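Local coordinates for protein glycoside Hydrolase (Bacteroides uniformis, PDB 5TA0) that probably cleaves agarose chains internally as a family 86 glycoside hydrolase, and is captured here with a bound neoagaro-oligosaccharide, at residues D284-D289 with D343-K348; G290-R295 with L452-V457. All blocks are in the same frame, centred on the assembly; numbering follows the deposited sequence.

How the contacts relate
Contact 1 is buried within the parallel-stranded catalytic domain, where residues 284-289 meet helix 340-358. Contact 2 lies nearer the surface, where residues 290-295 meet a loop of the beta-sandwich domain. The first segments of both contacts follow each other in the chain and pair through Phe285 and Met293. Asp284 also takes the backbone N of Arg295. Lys348 of contact 1 also comes close to the Tyr294 hydroxyl of contact 2. Contact 1 joins its segments mainly through aliphatic carbon and sulfur, and residues next to it in the chain meet sugar. Contact 2 joins them mainly through two aromatic rings, with no polar bond crossing between the two segments.

Contact 1 of 2, residues D284-D289 with D343-K348; sequences DFPCKD and DWLRLK. With GAL (beta-D-galactopyranose), chain C.
Pro286, at the corner where strand 277-285 turns into strand 287-288, faces Leu345 on helix 340-358, their CA atoms 7.1 Å apart. No hydrogen bond crosses between the two segments. Apolar groups make most of the contact, with one ammonium group beside the proline, and all four touching residues are buried. The forked end of Leu345 does most of the work. Its CG stands anti to the carbonyl carbon (chi1 -65°), which sends the two methyls out toward the corner. CD2 meets Pro286 CB at 4.3 Å. CD1 meets Cys287 SG at 4.0 Å. One leucine thus touches two successive residues of the turn. Lys348, one helical turn further on, brings its long chain to the same proline, with NZ 4.2 Å from Pro286 CB. The ammonium group is not held by the proline. Its main partner is Glu506, by a salt bridge, with a weak hydrogen bond to the Tyr294 hydroxyl. Asp284 OD2 lies 6.3 Å from Lys348 NZ, too far for a bond, and is taken instead by Ser349 of the same helix. Phe285 and Lys288 belong to the glycan pocket. Phe285 CZ approaches O4 of a galactose unit at 3.7 Å, the oxygen lying obliquely to the ring. The extended chain of Lys288 carries CE to 3.4 Å from galactose O5; the bend at chi4 then turns NZ off that line. His331, which hydrogen-bonds the same galactose, stands edge-to-face with Phe285. The helix therefore packs on Pro286 and Cys287, while Phe285 and Lys288, on either side in the chain, meet the sugar. The apolar part asks for no directed bonds. The buried ammonium of Lys348 is paid for outside the contact, and its charge may also be eased a little by nearby Asp284.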
ATOM      1  N   ASP A 284       0.570  -9.762  -3.769  1.00  7.47           N
ATOM      2  CA  ASP A 284       0.827 -11.163  -3.426  1.00  7.75           C
ATOM      3  C   ASP A 284       0.497 -12.017  -4.644  1.00  8.10           C
ATOM      4  O   ASP A 284      -0.388 -11.684  -5.430  1.00  7.99           O
ATOM      5  CB  ASP A 284      -0.114 -11.609  -2.298  1.00  7.83           C
ATOM      6  CG  ASP A 284       0.319 -11.130  -0.906  1.00  7.49           C
ATOM      7  OD1 ASP A 284       1.523 -10.876  -0.677  1.00  7.62           O
ATOM      8  OD2 ASP A 284      -0.569 -11.072  -0.033  1.00  7.98           O
ATOM      9  N   PHE A 285       1.212 -13.125  -4.756  1.00  8.65           N
ATOM     10  CA  PHE A 285       0.919 -14.157  -5.774  1.00  8.98           C
ATOM     11  C   PHE A 285       0.459 -15.454  -5.085  1.00  9.14           C
ATOM     12  O   PHE A 285       1.257 -16.383  -4.884  1.00  9.78           O
ATOM     13  CB  PHE A 285       2.130 -14.468  -6.669  1.00  9.39           C
ATOM     14  CG  PHE A 285       2.559 -13.381  -7.634  1.00  9.68           C
ATOM     15  CD1 PHE A 285       1.857 -12.215  -7.863  1.00 10.10           C
ATOM     16  CD2 PHE A 285       3.713 -13.592  -8.378  1.00 10.75           C
ATOM     17  CE1 PHE A 285       2.303 -11.291  -8.806  1.00 10.03           C
ATOM     18  CE2 PHE A 285       4.178 -12.675  -9.302  1.00 10.77           C
ATOM     19  CZ  PHE A 285       3.457 -11.527  -9.522  1.00 10.77           C
ATOM     20  N   PRO A 286      -0.824 -15.555  -4.723  1.00  8.99           N
ATOM     21  CA  PRO A 286      -1.305 -16.789  -4.064  1.00  9.69           C
ATOM     22  C   PRO A 286      -1.409 -18.007  -4.961  1.00 10.51           C
ATOM     23  O   PRO A 286      -1.529 -19.112  -4.431  1.00 11.47           O
ATOM     24  CB  PRO A 286      -2.686 -16.394  -3.554  1.00  9.48           C
ATOM     25  CG  PRO A 286      -3.115 -15.304  -4.500  1.00  9.22           C
ATOM     26  CD  PRO A 286      -1.880 -14.526  -4.774  1.00  9.08           C
ATOM     27  N   CYS A 287      -1.364 -17.839  -6.269  1.00 10.71           N
ATOM     28  CA  CYS A 287      -1.597 -18.969  -7.181  1.00 11.02           C
ATOM     29  C   CYS A 287      -1.039 -18.669  -8.568  1.00 11.01           C
ATOM     30  O   CYS A 287      -1.773 -18.298  -9.475  1.00 10.78           O
ATOM     31  CB  CYS A 287      -3.088 -19.286  -7.242  1.00 12.03           C
ATOM     32  SG  CYS A 287      -4.160 -17.909  -7.667  1.00 13.22           S
ATOM     33  N   LYS A 288       0.276 -18.788  -8.685  1.00 12.33           N
ATOM     34  CA  LYS A 288       0.962 -18.603  -9.963  1.00 13.99           C
ATOM     35  C   LYS A 288       1.519 -19.953 -10.374  1.00 15.35           C
ATOM     36  O   LYS A 288       2.547 -20.403  -9.849  1.00 15.50           O
ATOM     37  CB  LYS A 288       2.069 -17.559  -9.863  1.00 15.28           C
ATOM     38  CG  LYS A 288       2.702 -17.223 -11.208  1.00 17.05           C
ATOM     39  CD  LYS A 288       3.708 -16.102 -11.086  1.00 19.02           C
ATOM     40  CE  LYS A 288       4.263 -15.691 -12.430  1.00 21.70           C
ATOM     41  NZ  LYS A 288       5.163 -16.719 -13.013  1.00 23.21           N
ATOM     42  N   ASP A 289       0.804 -20.610 -11.282  1.00 17.23           N
ATOM     43  CA  ASP A 289       1.118 -21.995 -11.685  1.00 19.43           C
ATOM     44  C   ASP A 289       1.248 -22.900 -10.447  1.00 19.39           C
ATOM     45  O   ASP A 289       2.213 -23.679 -10.325  1.00 20.18           O
ATOM     46  CB  ASP A 289       2.396 -22.054 -12.535  1.00 22.28           C
ATOM     47  CG  ASP A 289       2.305 -21.230 -13.802  1.00 25.14           C
ATOM     48  OD1 ASP A 289       1.290 -21.337 -14.531  1.00 28.26           O
ATOM     49  OD2 ASP A 289       3.270 -20.489 -14.082  1.00 30.26           O
ATOM     50  N   ASP A 343     -12.413 -13.687  -4.985  1.00  8.08           N
ATOM     51  CA  ASP A 343     -12.524 -12.496  -4.121  1.00  8.33           C
ATOM     52  C   ASP A 343     -11.849 -12.721  -2.758  1.00  8.49           C
ATOM     53  O   ASP A 343     -11.166 -11.817  -2.260  1.00  8.38           O
ATOM     54  CB  ASP A 343     -13.964 -12.070  -3.925  1.00  8.26           C
ATOM     55  CG  ASP A 343     -14.584 -11.361  -5.115  1.00  8.51           C
ATOM     56  OD1 ASP A 343     -13.871 -10.995  -6.066  1.00  8.81           O
ATOM     57  OD2 ASP A 343     -15.829 -11.199  -5.080  1.00  9.30           O
ATOM     58  N   TRP A 344     -12.004 -13.898  -2.148  1.00  8.46           N
ATOM     59  CA  TRP A 344     -11.312 -14.229  -0.896  1.00  8.73           C
ATOM     60  C   TRP A 344      -9.792 -14.090  -1.043  1.00  8.34           C
ATOM     61  O   TRP A 344      -9.107 -13.518  -0.181  1.00  8.17           O
ATOM     62  CB  TRP A 344     -11.661 -15.641  -0.400  1.00  8.98           C
ATOM     63  CG  TRP A 344     -10.722 -16.164   0.625  1.00  9.30           C
ATOM     64  CD1 TRP A 344      -9.775 -17.133   0.459  1.00  9.26           C
ATOM     65  CD2 TRP A 344     -10.555 -15.683   1.966  1.00  9.84           C
ATOM     66  NE1 TRP A 344      -9.066 -17.319   1.608  1.00  9.77           N
ATOM     67  CE2 TRP A 344      -9.516 -16.437   2.554  1.00  9.69           C
ATOM     68  CE3 TRP A 344     -11.188 -14.693   2.732  1.00 10.13           C
ATOM     69  CZ2 TRP A 344      -9.106 -16.246   3.878  1.00 10.11           C
ATOM     70  CZ3 TRP A 344     -10.752 -14.487   4.049  1.00 10.59           C
ATOM     71  CH2 TRP A 344      -9.727 -15.266   4.600  1.00 10.40           C
ATOM     72  N   LEU A 345      -9.256 -14.553  -2.168  1.00  8.12           N
ATOM     73  CA  LEU A 345      -7.816 -14.432  -2.403  1.00  8.33           C
ATOM     74  C   LEU A 345      -7.375 -12.979  -2.331  1.00  8.24           C
ATOM     75  O   LEU A 345      -6.347 -12.686  -1.752  1.00  8.47           O
ATOM     76  CB  LEU A 345      -7.398 -15.052  -3.733  1.00  9.18           C
ATOM     77  CG  LEU A 345      -7.598 -16.575  -3.838  1.00  9.42           C
ATOM     78  CD1 LEU A 345      -7.149 -17.008  -5.218  1.00 10.27           C
ATOM     79  CD2 LEU A 345      -6.840 -17.355  -2.777  1.00  9.82           C
ATOM     80  N   ARG A 346      -8.200 -12.094  -2.868  1.00  7.93           N
ATOM     81  CA  ARG A 346      -7.905 -10.652  -2.794  1.00  7.99           C
ATOM     82  C   ARG A 346      -8.101 -10.124  -1.369  1.00  7.83           C
ATOM     83  O   ARG A 346      -7.262  -9.353  -0.860  1.00  7.90           O
ATOM     84  CB  ARG A 346      -8.796  -9.887  -3.770  1.00  8.55           C
ATOM     85  CG  ARG A 346      -8.653 -10.330  -5.221  1.00  9.77           C
ATOM     86  CD  ARG A 346      -9.433  -9.389  -6.123  1.00 10.37           C
ATOM     87  NE  ARG A 346      -8.699  -8.148  -6.281  1.00 11.88           N
ATOM     88  CZ  ARG A 346      -7.639  -8.006  -7.078  1.00 12.04           C
ATOM     89  NH1 ARG A 346      -6.971  -6.858  -7.125  1.00 12.61           N
ATOM     90  NH2 ARG A 346      -7.239  -8.996  -7.869  1.00 13.00           N
ATOM     91  N   LEU A 347      -9.191 -10.513  -0.742  1.00  7.50           N
ATOM     92  CA  LEU A 347      -9.519 -10.043   0.619  1.00  7.58           C
ATOM     93  C   LEU A 347      -8.386 -10.302   1.600  1.00  7.94           C
ATOM     94  O   LEU A 347      -7.996  -9.427   2.407  1.00  8.03           O
ATOM     95  CB  LEU A 347     -10.823 -10.674   1.139  1.00  7.67           C
ATOM     96  CG  LEU A 347     -12.098 -10.121   0.520  1.00  8.06           C
ATOM     97  CD1 LEU A 347     -13.256 -11.060   0.809  1.00  8.25           C
ATOM     98  CD2 LEU A 347     -12.398  -8.714   1.017  1.00  7.92           C
ATOM     99  N   LYS A 348      -7.869 -11.530   1.612  1.00  8.04           N
ATOM    100  CA  LYS A 348      -6.888 -11.881   2.658  1.00  8.82           C
ATOM    101  C   LYS A 348      -5.583 -11.129   2.478  1.00  8.27           C
ATOM    102  O   LYS A 348      -4.935 -10.764   3.452  1.00  8.80           O
ATOM    103  CB  LYS A 348      -6.683 -13.400   2.771  1.00  9.33           C
ATOM    104  CG  LYS A 348      -6.006 -14.066   1.606  1.00  9.97           C
ATOM    105  CD  LYS A 348      -6.003 -15.587   1.777  1.00 10.76           C
ATOM    106  CE  LYS A 348      -5.476 -16.345   0.579  1.00 11.27           C
ATOM    107  NZ  LYS A 348      -3.992 -16.307   0.473  1.00 10.81           N
TER
HETATM  108  C1  GAL C   1       2.844 -13.167 -15.552  1.00 22.38           C
HETATM  109  C2  GAL C   1       1.614 -12.285 -15.580  1.00 21.70           C
HETATM  110  C3  GAL C   1       1.969 -10.821 -15.338  1.00 20.38           C
HETATM  111  C4  GAL C   1       2.852 -10.678 -14.106  1.00 19.86           C
HETATM  112  C5  GAL C   1       4.057 -11.600 -14.232  1.00 21.07           C
HETATM  113  C6  GAL C   1       5.009 -11.448 -13.062  1.00 21.53           C
HETATM  114  O1  GAL C   1       2.505 -14.563 -15.654  1.00 25.69           O
HETATM  115  O2  GAL C   1       0.962 -12.365 -16.846  1.00 24.04           O
HETATM  116  O3  GAL C   1       0.722 -10.130 -15.223  1.00 20.87           O
HETATM  117  O4  GAL C   1       2.128 -11.023 -12.915  1.00 17.90           O
HETATM  118  O5  GAL C   1       3.568 -12.945 -14.331  1.00 22.45           O
HETATM  119  O6  GAL C   1       6.141 -12.301 -13.239  1.00 22.75           O

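Contact 2 of 2, residues G290-R295 with L452-V457; sequences GKQMYR and LDFKPV. With EDO (1,2-ethanediol), chain U.
This contact belongs to the interface between the catalytic domain and the beta-sandwich, where the loop joining strands 444-451 and 457-464 reaches over to residues 290-295. The backbones stay well apart, so only side chains bridge the gap. Phe454 is the reaching group. Its CG is anti to the carbonyl carbon (chi1 -57°), and the ring extends from the loop toward Tyr294. The two side chains run past each other in opposite directions. Their rings form an oblique pair, with centroids 5.8 Å apart and planes at 32°. Phe454 CE1 meets Tyr294 CE2 at 3.8 Å, and CZ lies close to the same carbon. Gln292 sits beside them, although it was modelled in two conformers. In the one described here its OE1 is 4.0 Å from Phe454 CE1, with amide and ring nearly perpendicular. The same oxygen accepts a bond from Tyr294 OH at 2.7 Å. The hydroxyl meets it in the carbonyl plane, on a lone pair, with a C=O...O angle of 119°. In this conformer Tyr294 and Gln292 both lie against Phe454. Lys296 adds a cation-pi contact to the Tyr294 ring. The loop is braced from within. Asp453 OD1 takes the backbone N of Phe454 at 2.8 Å, from above the carboxylate plane. Asp453 OD2 makes a salt bridge with Lys455 NZ at 2.9 Å. An ethanediol, probably from the crystallisation liquor, hydrogen-bonds Met293 O at 2.9 Å. No hydrogen bond crosses between the two segments, and little surface is buried. The grip is mainly ring on ring, with a carbonyl oxygen beside it. Polar bonds shape each partner separately: the Tyr294 hydroxyl is bonded to Gln292 in the conformer described, and the Asp453 carboxylate helps hold the backbone at Phe454.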
ATOM      1  N   GLY A 290       0.306 -22.761  -9.514  1.00 18.42           N
ATOM      2  CA  GLY A 290       0.261 -23.550  -8.295  1.00 18.47           C
ATOM      3  C   GLY A 290       1.221 -23.142  -7.183  1.00 18.37           C
ATOM      4  O   GLY A 290       1.222 -23.769  -6.121  1.00 20.67           O
ATOM      5  N   LYS A 291       1.993 -22.081  -7.406  1.00 18.00           N
ATOM      6  CA  LYS A 291       2.962 -21.593  -6.430  1.00 17.31           C
ATOM      7  C   LYS A 291       2.411 -20.404  -5.643  1.00 15.47           C
ATOM      8  O   LYS A 291       1.578 -19.621  -6.159  1.00 14.64           O
ATOM      9  CB  LYS A 291       4.252 -21.174  -7.115  1.00 19.28           C
ATOM     10  CG  LYS A 291       4.882 -22.249  -7.998  1.00 22.04           C
ATOM     11  CD  LYS A 291       5.523 -23.343  -7.177  1.00 25.25           C
ATOM     12  CE  LYS A 291       6.182 -24.398  -8.068  1.00 27.63           C
ATOM     13  NZ  LYS A 291       6.294 -25.687  -7.338  1.00 29.72           N
ATOM     14  N   GLN A 292       2.827 -20.314  -4.377  0.50 14.27           N
ATOM     15  CA  GLN A 292       2.391 -19.261  -3.438  0.50 13.60           C
ATOM     16  C   GLN A 292       3.567 -18.372  -3.057  0.50 13.03           C
ATOM     17  O   GLN A 292       4.406 -18.762  -2.241  0.50 12.87           O
ATOM     18  CB  GLN A 292       1.803 -19.876  -2.163  0.50 13.91           C
ATOM     19  CG  GLN A 292       0.299 -20.135  -2.188  0.50 14.36           C
ATOM     20  CD  GLN A 292      -0.237 -20.795  -0.927  0.50 13.92           C
ATOM     21  OE1 GLN A 292      -0.793 -20.138  -0.030  0.50 12.21           O
ATOM     22  NE2 GLN A 292      -0.083 -22.111  -0.848  0.50 15.11           N
ATOM     23  N   MET A 293       3.628 -17.180  -3.655  0.50 12.30           N
ATOM     24  CA  MET A 293       4.745 -16.258  -3.454  0.50 12.37           C
ATOM     25  C   MET A 293       4.208 -14.955  -2.879  0.50 11.38           C
ATOM     26  O   MET A 293       3.606 -14.132  -3.586  0.50 11.32           O
ATOM     27  CB  MET A 293       5.494 -16.011  -4.757  0.50 13.53           C
ATOM     28  CG  MET A 293       6.186 -17.266  -5.260  0.50 15.03           C
ATOM     29  SD  MET A 293       6.779 -17.126  -6.946  0.50 17.70           S
ATOM     30  CE  MET A 293       5.217 -17.336  -7.771  0.50 17.13           C
ATOM     31  N   TYR A 294       4.399 -14.795  -1.577  1.00 10.40           N
ATOM     32  CA  TYR A 294       3.793 -13.694  -0.822  1.00  9.65           C
ATOM     33  C   TYR A 294       4.732 -12.538  -0.573  1.00  9.32           C
ATOM     34  O   TYR A 294       5.943 -12.716  -0.390  1.00 10.84           O
ATOM     35  CB  TYR A 294       3.268 -14.212   0.513  1.00  9.65           C
ATOM     36  CG  TYR A 294       2.055 -15.097   0.305  1.00  9.62           C
ATOM     37  CD1 TYR A 294       0.871 -14.572  -0.195  1.00  9.59           C
ATOM     38  CD2 TYR A 294       2.097 -16.466   0.536  1.00 10.99           C
ATOM     39  CE1 TYR A 294      -0.224 -15.363  -0.437  1.00 10.05           C
ATOM     40  CE2 TYR A 294       0.993 -17.254   0.301  1.00 10.86           C
ATOM     41  CZ  TYR A 294      -0.162 -16.716  -0.179  1.00 10.42           C
ATOM     42  OH  TYR A 294      -1.271 -17.480  -0.419  1.00 11.28           O
ATOM     43  N   ARG A 295       4.150 -11.344  -0.598  1.00  8.41           N
ATOM     44  CA  ARG A 295       4.766 -10.143  -0.062  1.00  8.03           C
ATOM     45  C   ARG A 295       4.317  -9.913   1.392  1.00  7.74           C
ATOM     46  O   ARG A 295       5.111  -9.444   2.227  1.00  7.36           O
ATOM     47  CB  ARG A 295       4.389  -8.941  -0.906  1.00  7.93           C
ATOM     48  CG  ARG A 295       4.862  -9.033  -2.349  1.00  7.74           C
ATOM     49  CD  ARG A 295       4.593  -7.753  -3.108  1.00  7.65           C
ATOM     50  NE  ARG A 295       4.973  -7.886  -4.505  1.00  8.02           N
ATOM     51  CZ  ARG A 295       6.155  -7.571  -5.032  1.00  7.73           C
ATOM     52  NH1 ARG A 295       7.138  -7.037  -4.307  1.00  7.94           N
ATOM     53  NH2 ARG A 295       6.343  -7.794  -6.327  1.00  8.52           N
ATOM     54  N   LEU A 452      -1.218 -14.192   9.591  1.00  9.11           N
ATOM     55  CA  LEU A 452      -0.316 -14.507   8.480  1.00  9.46           C
ATOM     56  C   LEU A 452      -0.019 -16.008   8.360  1.00 10.38           C
ATOM     57  O   LEU A 452       0.548 -16.435   7.356  1.00 10.58           O
ATOM     58  CB  LEU A 452       1.005 -13.755   8.627  1.00  9.30           C
ATOM     59  CG  LEU A 452       0.913 -12.233   8.467  1.00  9.12           C
ATOM     60  CD1 LEU A 452       2.195 -11.609   8.982  1.00  9.67           C
ATOM     61  CD2 LEU A 452       0.651 -11.811   7.009  1.00  9.48           C
ATOM     62  N   ASP A 453      -0.408 -16.807   9.358  1.00 10.79           N
ATOM     63  CA  ASP A 453      -0.179 -18.255   9.306  1.00 12.17           C
ATOM     64  C   ASP A 453      -1.251 -18.930   8.441  1.00 12.69           C
ATOM     65  O   ASP A 453      -2.319 -18.380   8.170  1.00 11.92           O
ATOM     66  CB  ASP A 453      -0.157 -18.833  10.733  1.00 12.34           C
ATOM     67  CG  ASP A 453       0.662 -20.122  10.863  1.00 13.90           C
ATOM     68  OD1 ASP A 453       1.152 -20.670   9.846  1.00 14.87           O
ATOM     69  OD2 ASP A 453       0.790 -20.550  12.021  1.00 15.62           O
ATOM     70  N   PHE A 454      -0.920 -20.150   8.008  1.00 13.60           N
ATOM     71  CA  PHE A 454      -1.741 -20.964   7.108  1.00 14.94           C
ATOM     72  C   PHE A 454      -2.502 -22.067   7.852  1.00 14.94           C
ATOM     73  O   PHE A 454      -2.836 -23.118   7.279  1.00 15.17           O
ATOM     74  CB  PHE A 454      -0.850 -21.520   6.000  1.00 16.70           C
ATOM     75  CG  PHE A 454      -0.159 -20.442   5.251  1.00 18.54           C
ATOM     76  CD1 PHE A 454      -0.826 -19.731   4.272  1.00 19.39           C
ATOM     77  CD2 PHE A 454       1.094 -20.055   5.618  1.00 20.72           C
ATOM     78  CE1 PHE A 454      -0.205 -18.688   3.611  1.00 20.10           C
ATOM     79  CE2 PHE A 454       1.719 -19.015   4.982  1.00 22.14           C
ATOM     80  CZ  PHE A 454       1.070 -18.333   3.971  1.00 19.93           C
ATOM     81  N   LYS A 455      -2.818 -21.792   9.108  1.00 14.51           N
ATOM     82  CA  LYS A 455      -3.680 -22.623   9.923  1.00 14.91           C
ATOM     83  C   LYS A 455      -4.360 -21.713  10.926  1.00 14.67           C
ATOM     84  O   LYS A 455      -3.907 -20.574  11.123  1.00 13.63           O
ATOM     85  CB  LYS A 455      -2.872 -23.692  10.668  1.00 16.05           C
ATOM     86  CG  LYS A 455      -1.768 -23.165  11.550  1.00 17.63           C
ATOM     87  CD  LYS A 455      -1.036 -24.320  12.248  1.00 19.46           C
ATOM     88  CE  LYS A 455       0.060 -23.814  13.176  1.00 21.55           C
ATOM     89  NZ  LYS A 455       1.292 -23.363  12.471  1.00 23.92           N
ATOM     90  N   PRO A 456      -5.419 -22.205  11.579  1.00 14.06           N
ATOM     91  CA  PRO A 456      -6.061 -21.421  12.637  1.00 14.13           C
ATOM     92  C   PRO A 456      -5.129 -21.227  13.818  1.00 14.77           C
ATOM     93  O   PRO A 456      -4.243 -22.059  14.039  1.00 14.53           O
ATOM     94  CB  PRO A 456      -7.279 -22.263  13.013  1.00 14.81           C
ATOM     95  CG  PRO A 456      -7.531 -23.128  11.813  1.00 14.97           C
ATOM     96  CD  PRO A 456      -6.186 -23.434  11.281  1.00 15.00           C
ATOM     97  N   VAL A 457      -5.290 -20.112  14.536  1.00 14.25           N
ATOM     98  CA  VAL A 457      -4.469 -19.780  15.685  1.00 14.50           C
ATOM     99  C   VAL A 457      -5.415 -19.441  16.845  1.00 14.67           C
ATOM    100  O   VAL A 457      -6.313 -18.588  16.732  1.00 14.12           O
ATOM    101  CB  VAL A 457      -3.506 -18.607  15.371  1.00 14.38           C
ATOM    102  CG1 VAL A 457      -2.688 -18.225  16.600  1.00 14.80           C
ATOM    103  CG2 VAL A 457      -2.576 -18.973  14.232  1.00 14.53           C
TER
HETATM  104  C1  EDO U 718       6.595 -12.262  -3.434  1.00 23.73           C
HETATM  105  O1  EDO U 718       7.675 -11.409  -3.129  1.00 19.95           O
HETATM  106  C2  EDO U 718       6.301 -12.206  -4.909  1.00 25.54           C
HETATM  107  O2  EDO U 718       4.924 -11.947  -5.007  1.00 27.56           O